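Local coordinates for protein geranyltranstransferase (Agrobacterium tumefaciens, PDB 2H8O) that probably condenses geranyl diphosphate with isopentenyl diphosphate to make farnesyl diphosphate, as farnesyl diphosphate synthases of the all-helical polyprenyl synthase family do, at residues A[114-119]-A[163-168]; A[56-61]-A[159-164]. All coordinates share one frame; numbering follows the deposited sequence.

Contact 1: residues A[114-119]-A[163-168]; sequences LECLHC and FDIIAS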
ATOM      1  N   LEU A 114     -11.179  -0.914   2.548  1.00 15.52           N
ATOM      2  CA  LEU A 114     -11.405  -1.056   1.110  1.00 15.20           C
ATOM      3  C   LEU A 114     -11.797   0.277   0.476  1.00 15.55           C
ATOM      4  O   LEU A 114     -11.366   0.613  -0.645  1.00 15.49           O
ATOM      5  CB  LEU A 114     -12.467  -2.118   0.849  1.00 15.34           C
ATOM      6  CG  LEU A 114     -12.849  -2.362  -0.616  1.00 15.62           C
ATOM      7  CD1 LEU A 114     -11.612  -2.749  -1.465  1.00 17.13           C
ATOM      8  CD2 LEU A 114     -13.943  -3.423  -0.711  1.00 16.26           C
ATOM      9  N   GLU A 115     -12.597   1.059   1.196  1.00 15.20           N
ATOM     10  CA  GLU A 115     -12.964   2.375   0.709  1.00 15.43           C
ATOM     11  C   GLU A 115     -11.762   3.321   0.605  1.00 15.24           C
ATOM     12  O   GLU A 115     -11.653   4.123  -0.354  1.00 15.71           O
ATOM     13  CB  GLU A 115     -14.088   2.972   1.565  1.00 16.41           C
ATOM     14  CG  GLU A 115     -14.744   4.221   0.955  1.00 16.15           C
ATOM     15  CD  GLU A 115     -15.424   4.039  -0.409  1.00 17.15           C
ATOM     16  OE1 GLU A 115     -15.640   2.901  -0.876  1.00 17.05           O
ATOM     17  OE2 GLU A 115     -15.775   5.053  -1.039  1.00 17.41           O
ATOM     18  N   CYS A 116     -10.863   3.276   1.591  1.00 15.41           N
ATOM     19  CA  CYS A 116      -9.650   4.086   1.518  1.00 15.25           C
ATOM     20  C   CYS A 116      -8.887   3.738   0.246  1.00 15.44           C
ATOM     21  O   CYS A 116      -8.403   4.603  -0.454  1.00 16.16           O
ATOM     22  CB  CYS A 116      -8.729   3.854   2.708  1.00 16.43           C
ATOM     23  SG  CYS A 116      -9.262   4.697   4.194  1.00 17.96           S
ATOM     24  N   LEU A 117      -8.783   2.436  -0.048  1.00 14.69           N
ATOM     25  CA  LEU A 117      -8.049   2.007  -1.244  1.00 15.08           C
ATOM     26  C   LEU A 117      -8.788   2.481  -2.513  1.00 15.13           C
ATOM     27  O   LEU A 117      -8.173   3.024  -3.437  1.00 15.51           O
ATOM     28  CB  LEU A 117      -7.820   0.491  -1.199  1.00 15.38           C
ATOM     29  CG  LEU A 117      -6.716  -0.013  -2.153  1.00 15.26           C
ATOM     30  CD1 LEU A 117      -5.999  -1.260  -1.618  1.00 16.04           C
ATOM     31  CD2 LEU A 117      -7.273  -0.197  -3.537  1.00 17.31           C
ATOM     32  N   HIS A 118     -10.092   2.234  -2.576  1.00 15.21           N
ATOM     33  CA  HIS A 118     -10.860   2.758  -3.699  1.00 15.44           C
ATOM     34  C   HIS A 118     -10.602   4.263  -3.907  1.00 15.41           C
ATOM     35  O   HIS A 118     -10.345   4.723  -5.014  1.00 15.28           O
ATOM     36  CB  HIS A 118     -12.362   2.479  -3.490  1.00 15.53           C
ATOM     37  CG  HIS A 118     -13.242   3.185  -4.467  1.00 16.30           C
ATOM     38  ND1 HIS A 118     -13.193   2.949  -5.830  1.00 17.47           N
ATOM     39  CD2 HIS A 118     -14.198   4.127  -4.275  1.00 17.42           C
ATOM     40  CE1 HIS A 118     -14.085   3.721  -6.429  1.00 18.84           C
ATOM     41  NE2 HIS A 118     -14.703   4.449  -5.509  1.00 18.79           N
ATOM     42  N   CYS A 119     -10.670   5.037  -2.836  1.00 15.93           N
ATOM     43  CA  CYS A 119     -10.508   6.471  -2.943  1.00 15.97           C
ATOM     44  C   CYS A 119      -9.094   6.866  -3.362  1.00 15.33           C
ATOM     45  O   CYS A 119      -8.924   7.829  -4.104  1.00 16.01           O
ATOM     46  CB  CYS A 119     -10.912   7.169  -1.658  1.00 16.49           C
ATOM     47  SG  CYS A 119     -12.698   7.049  -1.320  1.00 17.24           S
ATOM     48  N   PHE A 163      -4.085  -0.949   4.540  1.00 15.92           N
ATOM     49  CA  PHE A 163      -3.448  -2.114   5.150  1.00 15.59           C
ATOM     50  C   PHE A 163      -3.335  -2.016   6.667  1.00 15.92           C
ATOM     51  O   PHE A 163      -3.590  -2.994   7.370  1.00 16.34           O
ATOM     52  CB  PHE A 163      -2.129  -2.423   4.453  1.00 16.79           C
ATOM     53  CG  PHE A 163      -2.335  -2.901   3.054  1.00 15.57           C
ATOM     54  CD1 PHE A 163      -2.786  -4.180   2.839  1.00 16.16           C
ATOM     55  CD2 PHE A 163      -2.186  -2.049   1.963  1.00 17.19           C
ATOM     56  CE1 PHE A 163      -3.002  -4.647   1.543  1.00 16.62           C
ATOM     57  CE2 PHE A 163      -2.412  -2.503   0.689  1.00 17.24           C
ATOM     58  CZ  PHE A 163      -2.825  -3.789   0.477  1.00 17.80           C
ATOM     59  N   ASP A 164      -3.015  -0.816   7.154  1.00 16.40           N
ATOM     60  CA  ASP A 164      -3.089  -0.532   8.589  1.00 16.08           C
ATOM     61  C   ASP A 164      -4.467  -0.870   9.166  1.00 15.57           C
ATOM     62  O   ASP A 164      -4.568  -1.533  10.177  1.00 16.71           O
ATOM     63  CB  ASP A 164      -2.747   0.942   8.845  1.00 16.78           C
ATOM     64  CG  ASP A 164      -2.559   1.273  10.318  1.00 18.98           C
ATOM     65  OD1 ASP A 164      -2.438   0.360  11.162  1.00 21.33           O
ATOM     66  OD2 ASP A 164      -2.511   2.484  10.639  1.00 20.98           O
ATOM     67  N   ILE A 165      -5.529  -0.406   8.516  1.00 15.34           N
ATOM     68  CA  ILE A 165      -6.883  -0.591   9.026  1.00 15.50           C
ATOM     69  C   ILE A 165      -7.249  -2.066   9.094  1.00 15.49           C
ATOM     70  O   ILE A 165      -7.844  -2.532  10.070  1.00 16.79           O
ATOM     71  CB  ILE A 165      -7.898   0.165   8.156  1.00 14.91           C
ATOM     72  CG1 ILE A 165      -7.670   1.670   8.272  1.00 14.90           C
ATOM     73  CG2 ILE A 165      -9.342  -0.196   8.546  1.00 16.66           C
ATOM     74  CD1 ILE A 165      -8.320   2.458   7.162  1.00 16.70           C
ATOM     75  N   ILE A 166      -6.866  -2.822   8.071  1.00 15.76           N
ATOM     76  CA  ILE A 166      -7.168  -4.253   8.115  1.00 16.21           C
ATOM     77  C   ILE A 166      -6.431  -4.975   9.233  1.00 16.15           C
ATOM     78  O   ILE A 166      -7.021  -5.782   9.952  1.00 16.97           O
ATOM     79  CB  ILE A 166      -6.855  -4.921   6.798  1.00 16.61           C
ATOM     80  CG1 ILE A 166      -7.866  -4.464   5.760  1.00 18.40           C
ATOM     81  CG2 ILE A 166      -6.890  -6.469   6.914  1.00 16.89           C
ATOM     82  CD1 ILE A 166      -7.537  -4.908   4.367  1.00 19.22           C
ATOM     83  N   ALA A 167      -5.140  -4.692   9.395  1.00 16.45           N
ATOM     84  CA  ALA A 167      -4.308  -5.511  10.282  1.00 17.04           C
ATOM     85  C   ALA A 167      -4.330  -5.054  11.737  1.00 17.06           C
ATOM     86  O   ALA A 167      -3.901  -5.801  12.623  1.00 17.58           O
ATOM     87  CB  ALA A 167      -2.856  -5.554   9.753  1.00 18.28           C
ATOM     88  N   SER A 168      -4.805  -3.824  11.959  1.00 17.04           N
ATOM     89  CA  SER A 168      -4.754  -3.198  13.282  0.50 17.71           C
ATOM     90  C   SER A 168      -5.512  -3.983  14.344  1.00 17.99           C
ATOM     91  O   SER A 168      -6.501  -4.655  14.066  1.00 16.95           O
ATOM     92  CB  SER A 168      -5.277  -1.752  13.238  0.50 17.72           C
ATOM     93  OG  SER A 168      -4.282  -0.871  12.743  0.50 17.48           O
TER

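Contact 2: residues A[56-61]-A[159-164]; sequences HLLSGE and LTLAFD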
ATOM      1  N   HIS A  56     -13.238   9.000  11.894  1.00 18.52           N
ATOM      2  CA  HIS A  56     -12.491   8.632  13.075  1.00 18.92           C
ATOM      3  C   HIS A  56     -11.064   8.202  12.699  1.00 18.95           C
ATOM      4  O   HIS A  56     -10.089   8.681  13.281  1.00 19.64           O
ATOM      5  CB  HIS A  56     -13.230   7.516  13.804  1.00 19.91           C
ATOM      6  CG  HIS A  56     -12.534   7.036  15.028  1.00 21.59           C
ATOM      7  ND1 HIS A  56     -12.404   7.817  16.154  1.00 27.16           N
ATOM      8  CD2 HIS A  56     -11.934   5.856  15.310  1.00 25.70           C
ATOM      9  CE1 HIS A  56     -11.750   7.141  17.081  1.00 28.28           C
ATOM     10  NE2 HIS A  56     -11.461   5.946  16.599  1.00 28.34           N
ATOM     11  N   LEU A  57     -10.948   7.349  11.683  1.00 17.78           N
ATOM     12  CA  LEU A  57      -9.630   6.842  11.260  1.00 18.24           C
ATOM     13  C   LEU A  57      -8.741   7.924  10.642  1.00 18.83           C
ATOM     14  O   LEU A  57      -7.513   7.761  10.593  1.00 18.89           O
ATOM     15  CB  LEU A  57      -9.800   5.680  10.281  1.00 18.97           C
ATOM     16  CG  LEU A  57     -10.450   4.407  10.825  1.00 19.81           C
ATOM     17  CD1 LEU A  57     -10.880   3.471   9.707  1.00 20.60           C
ATOM     18  CD2 LEU A  57      -9.476   3.691  11.752  1.00 22.49           C
ATOM     19  N   LEU A  58      -9.365   9.004  10.157  1.00 18.03           N
ATOM     20  CA  LEU A  58      -8.648  10.143   9.563  1.00 18.37           C
ATOM     21  C   LEU A  58      -8.555  11.330  10.533  1.00 18.58           C
ATOM     22  O   LEU A  58      -8.239  12.440  10.133  1.00 17.80           O
ATOM     23  CB  LEU A  58      -9.292  10.545   8.227  1.00 18.98           C
ATOM     24  CG  LEU A  58      -9.207   9.463   7.138  1.00 19.36           C
ATOM     25  CD1 LEU A  58     -10.059   9.860   5.928  1.00 21.53           C
ATOM     26  CD2 LEU A  58      -7.749   9.244   6.719  1.00 19.85           C
ATOM     27  N   SER A  59      -8.749  11.086  11.823  1.00 18.96           N
ATOM     28  CA  SER A  59      -8.605  12.170  12.787  1.00 19.00           C
ATOM     29  C   SER A  59      -7.140  12.591  12.891  1.00 19.18           C
ATOM     30  O   SER A  59      -6.238  11.875  12.450  1.00 17.95           O
ATOM     31  CB  SER A  59      -9.159  11.772  14.150  1.00 20.45           C
ATOM     32  OG  SER A  59      -8.330  10.802  14.743  1.00 22.85           O
ATOM     33  N   GLY A  60      -6.920  13.758  13.481  1.00 19.72           N
ATOM     34  CA  GLY A  60      -5.607  14.364  13.492  1.00 20.06           C
ATOM     35  C   GLY A  60      -4.640  13.828  14.526  1.00 20.43           C
ATOM     36  O   GLY A  60      -3.459  14.153  14.492  1.00 20.10           O
ATOM     37  N   GLU A  61      -5.128  13.039  15.469  1.00 21.19           N
ATOM     38  CA  GLU A  61      -4.319  12.476  16.563  0.50 21.59           C
ATOM     39  C   GLU A  61      -3.399  11.394  16.028  1.00 21.31           C
ATOM     40  O   GLU A  61      -3.875  10.495  15.322  1.00 21.58           O
ATOM     41  CB  GLU A  61      -5.234  11.861  17.643  0.50 22.09           C
ATOM     42  CG  GLU A  61      -6.608  11.402  17.107  0.50 23.02           C
ATOM     43  CD  GLU A  61      -7.315  10.364  17.952  0.50 24.53           C
ATOM     44  OE1 GLU A  61      -7.046  10.277  19.172  0.50 29.46           O
ATOM     45  OE2 GLU A  61      -8.168   9.638  17.382  0.50 29.21           O
ATOM     46  N   LEU A 159      -3.629   4.397   0.355  1.00 13.83           N
ATOM     47  CA  LEU A 159      -3.298   2.995   0.039  1.00 14.64           C
ATOM     48  C   LEU A 159      -2.613   2.317   1.249  1.00 15.19           C
ATOM     49  O   LEU A 159      -2.958   1.204   1.632  1.00 16.32           O
ATOM     50  CB  LEU A 159      -2.427   2.937  -1.207  1.00 14.22           C
ATOM     51  CG  LEU A 159      -1.803   1.603  -1.561  1.00 14.92           C
ATOM     52  CD1 LEU A 159      -2.845   0.488  -1.615  1.00 15.36           C
ATOM     53  CD2 LEU A 159      -1.078   1.702  -2.904  1.00 15.18           C
ATOM     54  N   THR A 160      -1.648   3.016   1.846  1.00 15.08           N
ATOM     55  CA  THR A 160      -0.912   2.516   3.000  1.00 14.55           C
ATOM     56  C   THR A 160      -1.881   2.282   4.177  1.00 14.77           C
ATOM     57  O   THR A 160      -1.830   1.268   4.856  1.00 15.28           O
ATOM     58  CB  THR A 160       0.213   3.478   3.405  1.00 14.79           C
ATOM     59  OG1 THR A 160       1.045   3.748   2.259  1.00 13.94           O
ATOM     60  CG2 THR A 160       1.074   2.871   4.517  1.00 15.69           C
ATOM     61  N   LEU A 161      -2.739   3.268   4.419  1.00 14.53           N
ATOM     62  CA  LEU A 161      -3.698   3.204   5.540  1.00 14.77           C
ATOM     63  C   LEU A 161      -4.668   2.026   5.423  1.00 15.23           C
ATOM     64  O   LEU A 161      -5.082   1.440   6.448  1.00 14.90           O
ATOM     65  CB  LEU A 161      -4.486   4.526   5.642  1.00 14.19           C
ATOM     66  CG  LEU A 161      -5.179   4.735   6.996  1.00 15.46           C
ATOM     67  CD1 LEU A 161      -4.135   4.982   8.076  1.00 17.68           C
ATOM     68  CD2 LEU A 161      -6.142   5.883   6.878  1.00 14.52           C
ATOM     69  N   ALA A 162      -5.059   1.669   4.197  1.00 14.69           N
ATOM     70  CA  ALA A 162      -5.944   0.517   3.983  1.00 15.37           C
ATOM     71  C   ALA A 162      -5.389  -0.723   4.682  1.00 15.05           C
ATOM     72  O   ALA A 162      -6.110  -1.469   5.345  1.00 16.27           O
ATOM     73  CB  ALA A 162      -6.156   0.267   2.498  1.00 15.75           C
ATOM     74  N   PHE A 163      -4.085  -0.949   4.540  1.00 15.92           N
ATOM     75  CA  PHE A 163      -3.448  -2.114   5.150  1.00 15.59           C
ATOM     76  C   PHE A 163      -3.335  -2.016   6.667  1.00 15.92           C
ATOM     77  O   PHE A 163      -3.590  -2.994   7.370  1.00 16.34           O
ATOM     78  CB  PHE A 163      -2.129  -2.423   4.453  1.00 16.79           C
ATOM     79  CG  PHE A 163      -2.335  -2.901   3.054  1.00 15.57           C
ATOM     80  CD1 PHE A 163      -2.786  -4.180   2.839  1.00 16.16           C
ATOM     81  CD2 PHE A 163      -2.186  -2.049   1.963  1.00 17.19           C
ATOM     82  CE1 PHE A 163      -3.002  -4.647   1.543  1.00 16.62           C
ATOM     83  CE2 PHE A 163      -2.412  -2.503   0.689  1.00 17.24           C
ATOM     84  CZ  PHE A 163      -2.825  -3.789   0.477  1.00 17.80           C
ATOM     85  N   ASP A 164      -3.015  -0.816   7.154  1.00 16.40           N
ATOM     86  CA  ASP A 164      -3.089  -0.532   8.589  1.00 16.08           C
ATOM     87  C   ASP A 164      -4.467  -0.870   9.166  1.00 15.57           C
ATOM     88  O   ASP A 164      -4.568  -1.533  10.177  1.00 16.71           O
ATOM     89  CB  ASP A 164      -2.747   0.942   8.845  1.00 16.78           C
ATOM     90  CG  ASP A 164      -2.559   1.273  10.318  1.00 18.98           C
ATOM     91  OD1 ASP A 164      -2.438   0.360  11.162  1.00 21.33           O
ATOM     92  OD2 ASP A 164      -2.511   2.484  10.639  1.00 20.98           O
TER

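Contact 1: residues A[114-119]-A[163-168]
Cys-116 and Ile-165 form the tight end of this contact. The sulfur SG of Cys-116 meets the terminal methyl CD1 of Ile-165 at 3.8 Å, a van der Waals distance between two apolar groups. The next carbon back, CG1 of Ile-165, already lies 5.3 Å from SG of Cys-116, so the touch is made by the methyl end alone. The torsions explain this reach: CG1 sits beside the backbone N (chi1 -66°), and the outer bond is nearly extended (chi2 163°), which carries CD1 across to the sulfur. SG of Cys-116 likewise sits beside its own backbone N (chi1 -78°).

The second touch is looser. CD1 of Leu-117 approaches CE2 of Phe-163 at 4.4 Å, obliquely to the ring, although these two residues form the closest backbone pair, with CA of Leu-117 8.9 Å from CA of Phe-163. No hydrogen bond crosses the contact, and the summed buried surface is 116 Å². The looseness does not come from solvent, since all four touching residues are buried; other parts of the fold cover them. Beyond the touching residues, the helix of 163-168 ends with carbonyl O of Asp-164 accepting the backbone N of Ser-168 at 2.9 Å.

Helices 104-125 and 148-167 run in roughly opposite senses here, as the CA paths of 114-118 and 163-167 show, and are joined by small apolar touches within the helical bundle. Helix 175-189 packs on Leu-117 and Phe-163 through Leu-185 and Val-182, whereas helix 34-57 covers the Cys-116 and Ile-165 side with Leu-54 and Leu-57. The ring of Phe-163 also stacks on Phe-163 of the second subunit, so helix 148-167 packs on its own bundle with one side and forms part of the dimer interface.

Contact 2: residues A[56-61]-A[159-164]
Leu-58 and Leu-161 make an apolar contact between the C-terminal end of one helix and the flank of another, at the edge of the all-helical polyprenyl synthase fold. The helix 34-57 closes here: Leu-58 is the first residue to leave helical backbone angles, and the CD2 end of its side chain reaches Leu-161 on helix 148-167. The opposing segment, 159-164, is helical throughout, and Leu-161 is its sole contributor to the interface.

The geometry bears out a small, localised junction. Only 84 Å² is buried in total, the closest pair of backbone positions is CA of Leu-57 and CA of Leu-161 at 9.0 Å, and no hydrogen bond crosses. In Leu-161, CG anti to the backbone N (chi1 -162°) together with a chi2 of 69° brings CD2 to CD2 of Leu-58, with O of Leu-57 further off on the same general side. Leu-57 directs its CB toward the other helix, yet what comes nearest to CD2 of Leu-161 is its carbonyl O, at 4.4 Å. This approach is no polar bond; the oxygen accepts a hydrogen bond from NH1 of Arg-69. Arg-69 also binds O of Ser-59, and together these bonds tie down the turn that follows the helix. Within the turn, N of Ser-59 donates to O of His-56 at 3.1 Å.

Leu-58 touches two helices: Met-77 and Val-81 of helix 71-82 also pack on its side chain. The two leucine side chains of the contact meet at a slant, and the distances show that a single methyl of each does the touching. CD2 of Leu-58 sits 3.7 Å from CD2 of Leu-161, while CD1 of Leu-58 is 5.7 Å from that same Leu-161 methyl.

Contacts 1 and 2 have centres about 8 Å apart and use the same helix, 148-167, on which their segments overlap at Phe-163 and Asp-164. Along the chain the order is 56-61, then 114-119, then 159-168, so helices from two earlier parts of the sequence converge on one later helix. The two also join directly: CD1 of Leu-57 packs on CD1 of Ile-165 at 3.7 Å, and CD1 of Leu-117 on CD1 of Leu-159 at 3.6 Å. Both reach the second subunit, where Asp-164 forms a salt bridge with Arg-187 of that chain. Helix 148-167 therefore links the intrachain packing to dimer assembly.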